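Side-chain contacts in putative lipoprotein (Bacteroides fragilis, PDB 3QNK), which probably captures glycans or other nutrients at the outer membrane for import, as the starch-binding relative SusD does: residues V191-D195 with K196-D200; T498-H502 with D503-R507; A401-T405 with G406-G410. All blocks are in the same frame, centred on the assembly; numbering follows the deposited sequence.

Contact 1 of 3, residues V191-D195 with K196-D200; sequences VELYD and KRYED
A Schellman motif ends helix 181-194: the carbonyls of E192 and L193, in its last turn, take the amides of R197 and K196, and the chain turns at once into helix 198-209, making a helical hairpin of the alpha-alpha superhelix. R197 N reaches back five residues to E192 O at 2.8 Å, the shorter of the two bonds. K196 N meets L193 O at 3.0 Å from above the carbonyl plane, and K196, with positive phi, is the C-prime residue.

The side chains reinforce this turn. R197, the N-cap of the second helix, runs extended from CG to NE and offers two donors to one oxygen: R197 NE lies 2.7 Å and R197 NH2 2.8 Å from D195 OD2, NE on its anti side and NH2 nearly along the C-O bond. OD2 sits in the guanidinium plane, while the carboxylate is turned 44° from it. A chi1 of -162° sets D195 CG beside the carbonyl carbon and brings OD2 to that NE/NH2 edge. On another flank, L193 CD1 approaches the edge of the Y198 ring, 3.9 Å from CE1. E192 crosses D200 at about a right angle, two like charges with E192 OE2 4.5 Å from D200 OD1, while E192 OE1 is hydrogen-bonded to S204 OG.

Helix 149-166 supplies second partners for the salt bridge: K150 to D195 OD2 and D154 to R197 NH2. Charges thus alternate from lysine to aspartate to arginine to aspartate, a network that probably keeps D195 ionised and ties the turn to the neighbouring helix.

Contact 2 of 3, residues T498-H502 with D503-R507; sequences TPVPH and DEIVR
The H502 imidazole carries V506 CG1 over one face, offset toward the rim at NE2: a CH-pi contact one turn along helix 502-507, with V506 CG1 3.7 Å from the ring centroid and 25° off the normal. The R507 guanidinium has E504 OE1 3.5 Å above one face, near the rim, and R507 NH2 makes a salt bridge to E504 OE2 at 2.8 Å, weak as a hydrogen bond (116°). A phosphate ion, probably from the crystallisation liquor, lies about 3 Å from the H502 side chain.

Both groups belong to the short helix 502-507, whose N-cap is P501. P501 O receives two weak bonds, from E504 N at 3.1 Å and I505 N at 3.4 Å, and the first full helical bond follows, V506 N to H502 O at 3.0 Å. A chi1 of -180° sets the H502 ring beside its own carbonyl carbon, one face under the V506 methyl.

One side of the helix faces the second subunit, where S57 OG hydrogen-bonds to D503 OD1 and Y54 packs on V506. The inner side is apolar: V500, buried against W77 of helix 76-93, crosses I505 at about a right angle, and V500 CG1 rests 3.7 Å from I505 CD1.

Contact 3 of 3, residues A401-T405 with G406-G410; sequences ARLET and GDVEG
R402 and D407 lie side by side across the Schellman turn that ends helix 391-405 and leads straight into helix 408-420, a second helical hairpin. Two backbone bonds close it: G406 N to L403 O at 2.8 Å, coming from above the carbonyl plane, and D407 N to R402 O at 2.9 Å. G406 holds the positive phi that reverses the chain.

The tightly packed part is where L403 is buried against helix 432-446, touching L435, R436 and I439. A chi1 of -178° puts its CG beside the carbonyl carbon and sends CD1 toward V408 CG1, 4.2 Å away; V408 in turn packs on P432. On another flank of the helix, the extended aliphatic part of R402 lies along the start of the second helix, with R402 CD 3.7 Å from G410 C. G410 has no side chain, and its bare alpha carbon leaves room for R402 and D407.

The outer side is looser, with T405 and G406 exposed at the bend.

Next to R402 sits D407, the N-cap residue, and its carboxylate does two jobs. OD2 forms a salt bridge with R402, whose strongest polar partner is nevertheless D398, bound through NE. R402 NH1 stands 2.8 Å from D407 OD2, but the N-H...O angle of only 126° makes the bond weak. The guanidinium and carboxylate planes are 59° apart. The other oxygen caps the new helix, with G410 N lying 2.9 Å from D407 OD1 and approaching it from above the carboxylate plane.

In the fold
From the N terminus, the first of the three to be met is contact 1, where helix 181-194 gives way to helix 198-209. Some two hundred residues later contact 3 makes the same kind of bend between helices 391-405 and 408-420, and contact 2 comes last, starting the short helix 502-507 near the C terminus. The three are in series, none nested or crossed. Contacts 1 and 3 nevertheless meet in space, their centres about 13 Å apart: Y198 packs on A401, E404 and T405, so the two hairpins adjoin. Contact 2 stands apart, its centre about 40 Å from that of contact 3, and joins the C-terminal region to helix 76-93 and the second subunit.

Contact 1 of 3, residues V191-D195 with K196-D200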
ATOM      1  N   VAL B 191       8.694   0.711  25.714  1.00 51.73           N
ATOM      2  CA  VAL B 191       9.130  -0.576  25.144  1.00 51.06           C
ATOM      3  C   VAL B 191       9.510  -1.561  26.301  1.00 54.41           C
ATOM      4  O   VAL B 191       9.077  -2.721  26.287  1.00 54.62           O
ATOM      5  CB  VAL B 191      10.276  -0.384  24.129  1.00 55.99           C
ATOM      6  CG1 VAL B 191      10.766  -1.717  23.594  1.00 56.22           C
ATOM      7  CG2 VAL B 191       9.824   0.487  22.973  1.00 55.94           C
ATOM      8  N   GLU B 192      10.231  -1.069  27.318  1.00 48.67           N
ATOM      9  CA  GLU B 192      10.614  -1.852  28.486  1.00 49.53           C
ATOM     10  C   GLU B 192       9.390  -2.249  29.323  1.00 56.49           C
ATOM     11  O   GLU B 192       9.341  -3.361  29.846  1.00 59.26           O
ATOM     12  CB  GLU B 192      11.623  -1.091  29.365  1.00 51.63           C
ATOM     13  CG  GLU B 192      13.010  -0.915  28.751  1.00 55.99           C
ATOM     14  CD  GLU B 192      13.911   0.144  29.381  1.00 75.86           C
ATOM     15  OE1 GLU B 192      13.378   1.141  29.918  1.00 71.47           O
ATOM     16  OE2 GLU B 192      15.154  -0.008  29.318  1.00 66.22           O
ATOM     17  N   LEU B 193       8.390  -1.358  29.435  1.00 51.02           N
ATOM     18  CA  LEU B 193       7.169  -1.626  30.195  1.00 47.99           C
ATOM     19  C   LEU B 193       6.324  -2.692  29.490  1.00 50.46           C
ATOM     20  O   LEU B 193       5.778  -3.596  30.142  1.00 50.78           O
ATOM     21  CB  LEU B 193       6.366  -0.325  30.396  1.00 46.76           C
ATOM     22  CG  LEU B 193       5.113  -0.397  31.286  1.00 49.55           C
ATOM     23  CD1 LEU B 193       5.472  -0.721  32.736  1.00 50.19           C
ATOM     24  CD2 LEU B 193       4.330   0.876  31.211  1.00 50.32           C
ATOM     25  N   TYR B 194       6.228  -2.583  28.153  1.00 45.23           N
ATOM     26  CA  TYR B 194       5.506  -3.530  27.301  1.00 43.25           C
ATOM     27  C   TYR B 194       6.093  -4.937  27.472  1.00 47.83           C
ATOM     28  O   TYR B 194       5.309  -5.872  27.540  1.00 49.23           O
ATOM     29  CB  TYR B 194       5.506  -3.057  25.819  1.00 43.24           C
ATOM     30  CG  TYR B 194       4.413  -2.044  25.490  1.00 43.31           C
ATOM     31  CD1 TYR B 194       3.961  -1.137  26.446  1.00 45.14           C
ATOM     32  CD2 TYR B 194       3.777  -2.050  24.253  1.00 43.80           C
ATOM     33  CE1 TYR B 194       2.902  -0.263  26.180  1.00 46.80           C
ATOM     34  CE2 TYR B 194       2.732  -1.152  23.963  1.00 44.13           C
ATOM     35  CZ  TYR B 194       2.318  -0.241  24.925  1.00 52.98           C
ATOM     36  OH  TYR B 194       1.332   0.685  24.673  1.00 54.45           O
ATOM     37  N   ASP B 195       7.429  -5.073  27.692  1.00 44.84           N
ATOM     38  CA  ASP B 195       8.106  -6.357  27.899  1.00 45.90           C
ATOM     39  C   ASP B 195       8.367  -6.684  29.396  1.00 53.21           C
ATOM     40  O   ASP B 195       9.170  -7.590  29.720  1.00 55.60           O
ATOM     41  CB  ASP B 195       9.429  -6.418  27.109  1.00 48.61           C
ATOM     42  CG  ASP B 195       9.937  -7.837  26.927  1.00 57.72           C
ATOM     43  OD1 ASP B 195       9.092  -8.776  26.886  1.00 52.83           O
ATOM     44  OD2 ASP B 195      11.176  -8.019  26.869  1.00 70.73           O
ATOM     45  N   LYS B 196       7.678  -5.966  30.306  1.00 47.09           N
ATOM     46  CA  LYS B 196       7.734  -6.184  31.753  1.00 47.02           C
ATOM     47  C   LYS B 196       9.178  -6.131  32.339  1.00 53.58           C
ATOM     48  O   LYS B 196       9.464  -6.793  33.350  1.00 56.10           O
ATOM     49  CB  LYS B 196       7.028  -7.510  32.159  1.00 48.71           C
ATOM     50  CG  LYS B 196       5.580  -7.616  31.696  1.00 49.80           C
ATOM     51  CD  LYS B 196       4.887  -8.724  32.418  1.00 70.40           C
ATOM     52  CE  LYS B 196       3.389  -8.755  32.238  1.00 83.89           C
ATOM     53  NZ  LYS B 196       2.800  -9.976  32.871  1.00 87.36           N
ATOM     54  N   ARG B 197      10.046  -5.270  31.764  1.00 48.08           N
ATOM     55  CA  ARG B 197      11.407  -5.012  32.236  1.00 48.36           C
ATOM     56  C   ARG B 197      11.353  -3.826  33.187  1.00 53.94           C
ATOM     57  O   ARG B 197      11.882  -2.755  32.895  1.00 54.57           O
ATOM     58  CB  ARG B 197      12.353  -4.737  31.038  1.00 48.12           C
ATOM     59  CG  ARG B 197      12.323  -5.814  29.980  1.00 44.30           C
ATOM     60  CD  ARG B 197      13.348  -5.572  28.905  1.00 58.02           C
ATOM     61  NE  ARG B 197      13.179  -6.538  27.822  1.00 57.95           N
ATOM     62  CZ  ARG B 197      14.143  -6.937  26.999  1.00 67.53           C
ATOM     63  NH1 ARG B 197      15.376  -6.455  27.121  1.00 52.94           N
ATOM     64  NH2 ARG B 197      13.885  -7.829  26.058  1.00 61.22           N
ATOM     65  N   TYR B 198      10.680  -4.015  34.320  1.00 52.25           N
ATOM     66  CA  TYR B 198      10.362  -2.970  35.303  1.00 52.87           C
ATOM     67  C   TYR B 198      11.578  -2.265  35.919  1.00 59.54           C
ATOM     68  O   TYR B 198      11.575  -1.019  35.974  1.00 61.48           O
ATOM     69  CB  TYR B 198       9.440  -3.517  36.408  1.00 53.14           C
ATOM     70  CG  TYR B 198       8.180  -4.172  35.885  1.00 53.03           C
ATOM     71  CD1 TYR B 198       7.314  -3.486  35.032  1.00 53.99           C
ATOM     72  CD2 TYR B 198       7.847  -5.477  36.242  1.00 53.93           C
ATOM     73  CE1 TYR B 198       6.161  -4.087  34.534  1.00 54.40           C
ATOM     74  CE2 TYR B 198       6.679  -6.083  35.767  1.00 53.90           C
ATOM     75  CZ  TYR B 198       5.833  -5.377  34.922  1.00 62.01           C
ATOM     76  OH  TYR B 198       4.674  -5.937  34.436  1.00 63.64           O
ATOM     77  N   GLU B 199      12.621  -3.028  36.337  1.00 54.63           N
ATOM     78  CA  GLU B 199      13.833  -2.402  36.907  1.00 53.86           C
ATOM     79  C   GLU B 199      14.442  -1.420  35.885  1.00 59.08           C
ATOM     80  O   GLU B 199      14.880  -0.330  36.271  1.00 60.61           O
ATOM     81  CB  GLU B 199      14.855  -3.442  37.381  1.00 55.12           C
ATOM     82  N   ASP B 200      14.349  -1.761  34.576  1.00 55.04           N
ATOM     83  CA  ASP B 200      14.845  -0.933  33.474  1.00 55.46           C
ATOM     84  C   ASP B 200      13.982   0.305  33.238  1.00 60.04           C
ATOM     85  O   ASP B 200      14.551   1.374  33.017  1.00 60.70           O
ATOM     86  CB  ASP B 200      14.963  -1.740  32.176  1.00 57.27           C
ATOM     87  CG  ASP B 200      16.011  -2.834  32.215  1.00 77.59           C
ATOM     88  OD1 ASP B 200      17.224  -2.507  32.391  1.00 79.15           O
ATOM     89  OD2 ASP B 200      15.631  -4.015  32.087  1.00 88.56           O
TER

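Contact 2 of 3, residues T498-H502 with D503-R507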
ATOM      1  N   THR B 498      -1.909  -9.936  16.844  1.00 40.88           N
ATOM      2  CA  THR B 498      -2.470  -9.680  15.495  1.00 40.29           C
ATOM      3  C   THR B 498      -2.066 -10.814  14.543  1.00 43.01           C
ATOM      4  O   THR B 498      -0.906 -11.229  14.595  1.00 43.98           O
ATOM      5  CB  THR B 498      -2.000  -8.308  14.997  1.00 43.15           C
ATOM      6  OG1 THR B 498      -2.515  -7.348  15.903  1.00 53.81           O
ATOM      7  CG2 THR B 498      -2.485  -7.975  13.575  1.00 32.65           C
ATOM      8  N   PRO B 499      -2.959 -11.366  13.682  1.00 39.84           N
ATOM      9  CA  PRO B 499      -2.499 -12.455  12.781  1.00 39.99           C
ATOM     10  C   PRO B 499      -1.506 -11.946  11.747  1.00 47.41           C
ATOM     11  O   PRO B 499      -1.555 -10.778  11.330  1.00 47.85           O
ATOM     12  CB  PRO B 499      -3.782 -12.957  12.103  1.00 40.22           C
ATOM     13  CG  PRO B 499      -4.792 -11.949  12.311  1.00 42.27           C
ATOM     14  CD  PRO B 499      -4.376 -11.017  13.416  1.00 39.14           C
ATOM     15  N   VAL B 500      -0.553 -12.796  11.403  1.00 44.93           N
ATOM     16  CA  VAL B 500       0.382 -12.495  10.330  1.00 45.43           C
ATOM     17  C   VAL B 500      -0.446 -12.715   9.049  1.00 49.90           C
ATOM     18  O   VAL B 500      -1.163 -13.727   8.965  1.00 47.73           O
ATOM     19  CB  VAL B 500       1.676 -13.361  10.398  1.00 49.08           C
ATOM     20  CG1 VAL B 500       2.543 -13.182   9.154  1.00 49.43           C
ATOM     21  CG2 VAL B 500       2.478 -13.078  11.670  1.00 48.08           C
ATOM     22  N   PRO B 501      -0.429 -11.781   8.074  1.00 48.64           N
ATOM     23  CA  PRO B 501      -1.217 -11.984   6.837  1.00 49.53           C
ATOM     24  C   PRO B 501      -0.945 -13.343   6.174  1.00 54.01           C
ATOM     25  O   PRO B 501       0.200 -13.762   6.081  1.00 54.15           O
ATOM     26  CB  PRO B 501      -0.758 -10.824   5.963  1.00 50.79           C
ATOM     27  CG  PRO B 501      -0.409  -9.790   6.936  1.00 53.69           C
ATOM     28  CD  PRO B 501       0.295 -10.506   8.024  1.00 49.33           C
ATOM     29  N   HIS B 502      -2.006 -14.053   5.802  1.00 52.18           N
ATOM     30  CA  HIS B 502      -1.991 -15.399   5.215  1.00 53.82           C
ATOM     31  C   HIS B 502      -1.018 -15.569   4.067  1.00 61.34           C
ATOM     32  O   HIS B 502      -0.296 -16.567   4.030  1.00 61.67           O
ATOM     33  CB  HIS B 502      -3.386 -15.757   4.721  1.00 55.07           C
ATOM     34  CG  HIS B 502      -3.491 -17.121   4.107  1.00 60.44           C
ATOM     35  ND1 HIS B 502      -3.494 -18.272   4.886  1.00 62.45           N
ATOM     36  CD2 HIS B 502      -3.583 -17.478   2.802  1.00 63.16           C
ATOM     37  CE1 HIS B 502      -3.649 -19.269   4.041  1.00 62.30           C
ATOM     38  NE2 HIS B 502      -3.684 -18.844   2.775  1.00 63.22           N
ATOM     39  N   ASP B 503      -1.020 -14.620   3.117  1.00 59.54           N
ATOM     40  CA  ASP B 503      -0.185 -14.706   1.924  1.00 60.05           C
ATOM     41  C   ASP B 503       1.285 -14.687   2.278  1.00 63.20           C
ATOM     42  O   ASP B 503       2.085 -15.304   1.575  1.00 63.73           O
ATOM     43  CB  ASP B 503      -0.533 -13.583   0.930  1.00 61.88           C
ATOM     44  CG  ASP B 503      -1.806 -13.807   0.129  1.00 71.92           C
ATOM     45  OD1 ASP B 503      -2.409 -14.909   0.256  1.00 71.36           O
ATOM     46  OD2 ASP B 503      -2.179 -12.902  -0.657  1.00 80.39           O
ATOM     47  N   GLU B 504       1.629 -14.024   3.393  1.00 57.67           N
ATOM     48  CA  GLU B 504       2.993 -13.924   3.902  1.00 56.54           C
ATOM     49  C   GLU B 504       3.460 -15.291   4.441  1.00 58.51           C
ATOM     50  O   GLU B 504       4.580 -15.725   4.143  1.00 59.80           O
ATOM     51  CB  GLU B 504       3.054 -12.844   4.978  1.00 56.91           C
ATOM     52  CG  GLU B 504       4.391 -12.146   5.050  1.00 77.68           C
ATOM     53  CD  GLU B 504       4.738 -11.176   3.938  1.00111.16           C
ATOM     54  OE1 GLU B 504       3.822 -10.768   3.185  1.00101.96           O
ATOM     55  OE2 GLU B 504       5.929 -10.792   3.852  1.00113.92           O
ATOM     56  N   ILE B 505       2.575 -15.970   5.197  1.00 51.10           N
ATOM     57  CA  ILE B 505       2.806 -17.286   5.799  1.00 49.33           C
ATOM     58  C   ILE B 505       2.969 -18.378   4.732  1.00 57.70           C
ATOM     59  O   ILE B 505       3.803 -19.253   4.925  1.00 58.91           O
ATOM     60  CB  ILE B 505       1.624 -17.655   6.745  1.00 49.04           C
ATOM     61  CG1 ILE B 505       1.523 -16.734   7.946  1.00 47.64           C
ATOM     62  CG2 ILE B 505       1.643 -19.140   7.156  1.00 46.00           C
ATOM     63  CD1 ILE B 505       2.626 -16.861   8.968  1.00 58.25           C
ATOM     64  N   VAL B 506       2.124 -18.373   3.666  1.00 55.58           N
ATOM     65  CA  VAL B 506       2.144 -19.411   2.629  1.00 57.44           C
ATOM     66  C   VAL B 506       3.384 -19.264   1.733  1.00 63.39           C
ATOM     67  O   VAL B 506       3.818 -20.255   1.147  1.00 65.29           O
ATOM     68  CB  VAL B 506       0.832 -19.535   1.780  1.00 60.93           C
ATOM     69  CG1 VAL B 506      -0.372 -19.728   2.671  1.00 59.65           C
ATOM     70  CG2 VAL B 506       0.627 -18.344   0.862  1.00 61.11           C
ATOM     71  N   ARG B 507       3.927 -18.049   1.649  1.00 60.39           N
ATOM     72  CA  ARG B 507       5.123 -17.639   0.896  1.00 62.50           C
ATOM     73  C   ARG B 507       6.406 -18.310   1.421  1.00 66.96           C
ATOM     74  O   ARG B 507       7.308 -18.600   0.634  1.00 67.67           O
ATOM     75  CB  ARG B 507       5.269 -16.109   1.046  1.00 62.81           C
ATOM     76  CG  ARG B 507       6.023 -15.407  -0.031  1.00 70.87           C
ATOM     77  CD  ARG B 507       5.485 -14.007  -0.230  1.00 79.23           C
ATOM     78  NE  ARG B 507       6.109 -13.022   0.661  1.00 87.13           N
ATOM     79  CZ  ARG B 507       6.234 -11.728   0.369  1.00111.99           C
ATOM     80  NH1 ARG B 507       5.809 -11.257  -0.799  1.00 94.69           N
ATOM     81  NH2 ARG B 507       6.812 -10.900   1.233  1.00111.40           N
TER

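Contact 3 of 3, residues A401-T405 with G406-G410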
ATOM      1  N   ALA B 401       5.967   0.332  36.884  1.00 52.06           N
ATOM      2  CA  ALA B 401       7.167  -0.467  37.132  1.00 52.52           C
ATOM      3  C   ALA B 401       7.520  -0.486  38.608  1.00 58.14           C
ATOM      4  O   ALA B 401       7.903  -1.537  39.115  1.00 59.27           O
ATOM      5  CB  ALA B 401       8.328   0.067  36.333  1.00 53.52           C
ATOM      6  N   ARG B 402       7.356   0.649  39.307  1.00 54.46           N
ATOM      7  CA  ARG B 402       7.656   0.735  40.736  1.00 55.31           C
ATOM      8  C   ARG B 402       6.764  -0.167  41.525  1.00 61.34           C
ATOM      9  O   ARG B 402       7.271  -0.888  42.385  1.00 63.21           O
ATOM     10  CB  ARG B 402       7.536   2.152  41.271  1.00 51.75           C
ATOM     11  CG  ARG B 402       8.793   2.895  41.028  1.00 57.58           C
ATOM     12  CD  ARG B 402       8.625   4.383  41.144  1.00 58.22           C
ATOM     13  NE  ARG B 402       9.825   5.021  40.625  1.00 54.37           N
ATOM     14  CZ  ARG B 402      10.887   5.317  41.354  1.00 66.29           C
ATOM     15  NH1 ARG B 402      10.881   5.100  42.665  1.00 44.54           N
ATOM     16  NH2 ARG B 402      11.967   5.842  40.782  1.00 52.44           N
ATOM     17  N   LEU B 403       5.459  -0.189  41.216  1.00 56.00           N
ATOM     18  CA  LEU B 403       4.560  -1.071  41.950  1.00 56.05           C
ATOM     19  C   LEU B 403       4.965  -2.540  41.783  1.00 61.00           C
ATOM     20  O   LEU B 403       5.153  -3.231  42.789  1.00 62.25           O
ATOM     21  CB  LEU B 403       3.092  -0.883  41.538  1.00 54.96           C
ATOM     22  CG  LEU B 403       2.173  -1.765  42.335  1.00 59.42           C
ATOM     23  CD1 LEU B 403       1.383  -0.986  43.297  1.00 60.52           C
ATOM     24  CD2 LEU B 403       1.362  -2.630  41.453  1.00 60.41           C
ATOM     25  N   GLU B 404       5.158  -2.995  40.519  1.00 55.43           N
ATOM     26  CA  GLU B 404       5.535  -4.375  40.215  1.00 54.75           C
ATOM     27  C   GLU B 404       6.867  -4.787  40.848  1.00 60.39           C
ATOM     28  O   GLU B 404       7.091  -5.966  41.079  1.00 61.72           O
ATOM     29  CB  GLU B 404       5.582  -4.597  38.705  1.00 55.06           C
ATOM     30  CG  GLU B 404       4.259  -4.383  37.980  1.00 58.92           C
ATOM     31  CD  GLU B 404       3.037  -5.126  38.495  1.00 73.40           C
ATOM     32  OE1 GLU B 404       3.184  -6.179  39.161  1.00 63.86           O
ATOM     33  OE2 GLU B 404       1.917  -4.644  38.216  1.00 63.38           O
ATOM     34  N   THR B 405       7.710  -3.816  41.164  1.00 57.77           N
ATOM     35  CA  THR B 405       9.019  -3.933  41.800  1.00 59.05           C
ATOM     36  C   THR B 405       8.865  -4.009  43.340  1.00 65.02           C
ATOM     37  O   THR B 405       9.765  -4.495  44.014  1.00 66.54           O
ATOM     38  CB  THR B 405       9.829  -2.728  41.276  1.00 65.48           C
ATOM     39  OG1 THR B 405      10.464  -3.162  40.084  1.00 71.02           O
ATOM     40  CG2 THR B 405      10.840  -2.140  42.246  1.00 60.67           C
ATOM     41  N   GLY B 406       7.732  -3.555  43.872  1.00 62.15           N
ATOM     42  CA  GLY B 406       7.469  -3.554  45.310  1.00 62.99           C
ATOM     43  C   GLY B 406       7.590  -2.196  45.981  1.00 67.41           C
ATOM     44  O   GLY B 406       7.423  -2.087  47.197  1.00 68.52           O
ATOM     45  N   ASP B 407       7.895  -1.154  45.194  1.00 62.72           N
ATOM     46  CA  ASP B 407       8.026   0.217  45.658  1.00 62.28           C
ATOM     47  C   ASP B 407       6.654   0.880  45.572  1.00 66.84           C
ATOM     48  O   ASP B 407       6.404   1.689  44.662  1.00 67.41           O
ATOM     49  CB  ASP B 407       9.092   0.947  44.824  1.00 63.64           C
ATOM     50  CG  ASP B 407       9.383   2.386  45.206  1.00 76.14           C
ATOM     51  OD1 ASP B 407       9.003   2.799  46.331  1.00 78.93           O
ATOM     52  OD2 ASP B 407      10.017   3.089  44.397  1.00 81.84           O
ATOM     53  N   VAL B 408       5.746   0.504  46.507  1.00 62.23           N
ATOM     54  CA  VAL B 408       4.370   1.027  46.553  1.00 60.99           C
ATOM     55  C   VAL B 408       4.377   2.535  46.831  1.00 62.32           C
ATOM     56  O   VAL B 408       3.630   3.278  46.209  1.00 60.41           O
ATOM     57  CB  VAL B 408       3.434   0.267  47.538  1.00 66.37           C
ATOM     58  CG1 VAL B 408       3.155  -1.163  47.069  1.00 64.95           C
ATOM     59  CG2 VAL B 408       3.999   0.251  48.956  1.00 69.31           C
ATOM     60  N   GLU B 409       5.268   2.990  47.707  1.00 61.42           N
ATOM     61  CA  GLU B 409       5.357   4.404  48.063  1.00 61.45           C
ATOM     62  C   GLU B 409       5.845   5.253  46.870  1.00 63.06           C
ATOM     63  O   GLU B 409       5.233   6.290  46.611  1.00 62.87           O
ATOM     64  CB  GLU B 409       6.212   4.609  49.320  1.00 64.35           C
ATOM     65  CG  GLU B 409       6.063   5.989  49.967  1.00 83.88           C
ATOM     66  CD  GLU B 409       4.721   6.551  50.439  1.00100.92           C
ATOM     67  OE1 GLU B 409       3.658   5.962  50.125  1.00 98.63           O
ATOM     68  OE2 GLU B 409       4.735   7.625  51.090  1.00 76.78           O
ATOM     69  N   GLY B 410       6.853   4.762  46.120  1.00 56.15           N
ATOM     70  CA  GLY B 410       7.374   5.408  44.925  1.00 53.91           C
ATOM     71  C   GLY B 410       6.328   5.481  43.831  1.00 59.86           C
ATOM     72  O   GLY B 410       6.232   6.485  43.119  1.00 60.16           O
TER